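Local coordinates for ABC transporter substrate-binding protein (Vibrio cholerae, PDB 3LKV), which probably serves as the substrate-binding component of an ABC transporter, holding a bound phenylalanine in this crystal, at residues H129-I133 with V223-A227. Sequence-based numbering, arbitrary orientation.
Sequences HVELI and VFGAA
With CG anti to the backbone N (chi1 178°), F224 sends its benzyl group from the strand to the helix, where H129, L132 and I133 receive it from the helix side. H129 meets it with CG anti to its own carbonyl carbon (chi1 -69°), a torsion that carries the imidazole past the ring toward A226. F224 CE2 lies over one face of the imidazole, 3.7 Å from H129 CG, but the planes are inclined at 56°, so the pair is neither stacked nor T-shaped. I133 makes an off-centre CH-pi contact, its CG1 4.1 Å from the centroid of the F224 ring; beta-branching restricts its rotation, and the CG1-CD1 arm lies along F224 CB and the adjoining part of the ring. At the far end of the ring, L132 CD2 reaches F224 CZ at 3.8 Å. The small A226 lets the imidazole come close, its CB 3.7 Å from H129 CE1. Helix 126-136 thus packs on strand 223-225 of the mixed sheet, in an alpha/beta domain of the periplasmic binding protein kind; the side chain of A226 is about 7 Å from the bound phenylalanine. Histidine suits this buried place because its nitrogens tie the helix to flanking strands 196-199 and 237-240, ND1 bonding the Y198 hydroxyl and NE2 the L239 carbonyl oxygen. Since that oxygen can only accept, NE2 must carry a hydrogen; if the ring is neutral, ND1 probably accepts from Y198, while F224 meets the imidazole through van der Waals packing alone.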
ATOM      1  N   HIS A 129     -34.334   9.309  -1.210  1.00 26.77           N
ATOM      2  CA  HIS A 129     -34.149   8.746   0.117  1.00 26.60           C
ATOM      3  C   HIS A 129     -35.387   8.972   1.028  1.00 26.64           C
ATOM      4  O   HIS A 129     -35.755   8.101   1.796  1.00 25.73           O
ATOM      5  CB  HIS A 129     -32.910   9.337   0.820  1.00 25.98           C
ATOM      6  CG  HIS A 129     -31.607   8.927   0.209  1.00 26.07           C
ATOM      7  ND1 HIS A 129     -30.427   9.571   0.488  1.00 25.07           N
ATOM      8  CD2 HIS A 129     -31.294   7.931  -0.657  1.00 27.44           C
ATOM      9  CE1 HIS A 129     -29.440   8.998  -0.184  1.00 28.59           C
ATOM     10  NE2 HIS A 129     -29.938   7.993  -0.884  1.00 27.27           N
ATOM     11  N   VAL A 130     -35.992  10.148   0.964  1.00 26.21           N
ATOM     12  CA  VAL A 130     -37.171  10.412   1.762  1.00 26.21           C
ATOM     13  C   VAL A 130     -38.323   9.500   1.347  1.00 27.34           C
ATOM     14  O   VAL A 130     -39.056   8.954   2.214  1.00 26.63           O
ATOM     15  CB  VAL A 130     -37.596  11.861   1.613  1.00 26.19           C
ATOM     16  CG1 VAL A 130     -38.992  12.110   2.260  1.00 24.26           C
ATOM     17  CG2 VAL A 130     -36.484  12.765   2.202  1.00 24.37           C
ATOM     18  N   GLU A 131     -38.497   9.352   0.035  1.00 28.38           N
ATOM     19  CA  GLU A 131     -39.568   8.511  -0.492  1.00 30.24           C
ATOM     20  C   GLU A 131     -39.281   7.096  -0.055  1.00 30.11           C
ATOM     21  O   GLU A 131     -40.188   6.384   0.337  1.00 29.48           O
ATOM     22  CB  GLU A 131     -39.772   8.655  -2.028  1.00 31.38           C
ATOM     23  CG  GLU A 131     -40.363  10.071  -2.372  1.00 36.30           C
ATOM     24  CD  GLU A 131     -40.465  10.478  -3.886  1.00 44.57           C
ATOM     25  OE1 GLU A 131     -39.529  10.211  -4.696  1.00 48.78           O
ATOM     26  OE2 GLU A 131     -41.489  11.151  -4.231  1.00 49.66           O
ATOM     27  N   LEU A 132     -38.013   6.721   0.004  1.00 30.22           N
ATOM     28  CA  LEU A 132     -37.680   5.372   0.426  1.00 29.96           C
ATOM     29  C   LEU A 132     -37.915   5.151   1.938  1.00 30.55           C
ATOM     30  O   LEU A 132     -38.432   4.092   2.333  1.00 29.73           O
ATOM     31  CB  LEU A 132     -36.274   5.038  -0.013  1.00 29.75           C
ATOM     32  CG  LEU A 132     -35.726   3.639   0.223  1.00 30.46           C
ATOM     33  CD1 LEU A 132     -36.681   2.544  -0.263  1.00 29.48           C
ATOM     34  CD2 LEU A 132     -34.367   3.527  -0.492  1.00 31.73           C
ATOM     35  N   ILE A 133     -37.599   6.153   2.761  1.00 30.13           N
ATOM     36  CA  ILE A 133     -37.858   6.104   4.191  1.00 31.04           C
ATOM     37  C   ILE A 133     -39.362   5.958   4.434  1.00 32.26           C
ATOM     38  O   ILE A 133     -39.777   5.161   5.254  1.00 30.57           O
ATOM     39  CB  ILE A 133     -37.321   7.361   4.931  1.00 30.75           C
ATOM     40  CG1 ILE A 133     -35.784   7.348   5.018  1.00 30.33           C
ATOM     41  CG2 ILE A 133     -37.838   7.443   6.340  1.00 29.38           C
ATOM     42  CD1 ILE A 133     -35.137   8.785   5.389  1.00 25.06           C
ATOM     43  N   VAL A 223     -31.968   3.967  11.787  1.00 23.83           N
ATOM     44  CA  VAL A 223     -31.153   4.888  10.995  1.00 23.53           C
ATOM     45  C   VAL A 223     -31.233   4.450   9.533  1.00 24.17           C
ATOM     46  O   VAL A 223     -31.040   3.285   9.233  1.00 24.31           O
ATOM     47  CB  VAL A 223     -29.690   4.828  11.503  1.00 23.37           C
ATOM     48  CG1 VAL A 223     -28.716   5.667  10.640  1.00 22.85           C
ATOM     49  CG2 VAL A 223     -29.655   5.248  12.930  1.00 23.70           C
ATOM     50  N   PHE A 224     -31.555   5.380   8.642  1.00 24.56           N
ATOM     51  CA  PHE A 224     -31.488   5.158   7.208  1.00 24.38           C
ATOM     52  C   PHE A 224     -30.203   5.819   6.718  1.00 24.77           C
ATOM     53  O   PHE A 224     -29.946   6.980   7.041  1.00 24.87           O
ATOM     54  CB  PHE A 224     -32.671   5.795   6.474  1.00 25.24           C
ATOM     55  CG  PHE A 224     -32.601   5.615   5.001  1.00 25.04           C
ATOM     56  CD1 PHE A 224     -33.081   4.476   4.414  1.00 29.11           C
ATOM     57  CD2 PHE A 224     -31.950   6.534   4.223  1.00 28.53           C
ATOM     58  CE1 PHE A 224     -32.930   4.263   3.047  1.00 30.48           C
ATOM     59  CE2 PHE A 224     -31.792   6.347   2.851  1.00 29.86           C
ATOM     60  CZ  PHE A 224     -32.282   5.215   2.257  1.00 29.80           C
ATOM     61  N   GLY A 225     -29.416   5.077   5.941  1.00 24.21           N
ATOM     62  CA  GLY A 225     -28.117   5.535   5.503  1.00 24.41           C
ATOM     63  C   GLY A 225     -28.056   6.041   4.068  1.00 24.00           C
ATOM     64  O   GLY A 225     -28.591   5.429   3.146  1.00 24.47           O
ATOM     65  N   ALA A 226     -27.341   7.123   3.853  1.00 23.84           N
ATOM     66  CA  ALA A 226     -27.128   7.634   2.482  1.00 23.36           C
ATOM     67  C   ALA A 226     -25.922   6.932   1.843  1.00 23.27           C
ATOM     68  O   ALA A 226     -25.595   7.147   0.665  1.00 25.26           O
ATOM     69  CB  ALA A 226     -26.958   9.168   2.535  1.00 23.31           C
ATOM     70  N   ALA A 227     -25.253   6.107   2.634  1.00 22.13           N
ATOM     71  CA  ALA A 227     -24.056   5.387   2.194  1.00 22.94           C
ATOM     72  C   ALA A 227     -24.155   3.950   2.671  1.00 22.39           C
ATOM     73  O   ALA A 227     -24.572   3.698   3.792  1.00 23.49           O
ATOM     74  CB  ALA A 227     -22.775   6.035   2.773  1.00 21.25           C
TER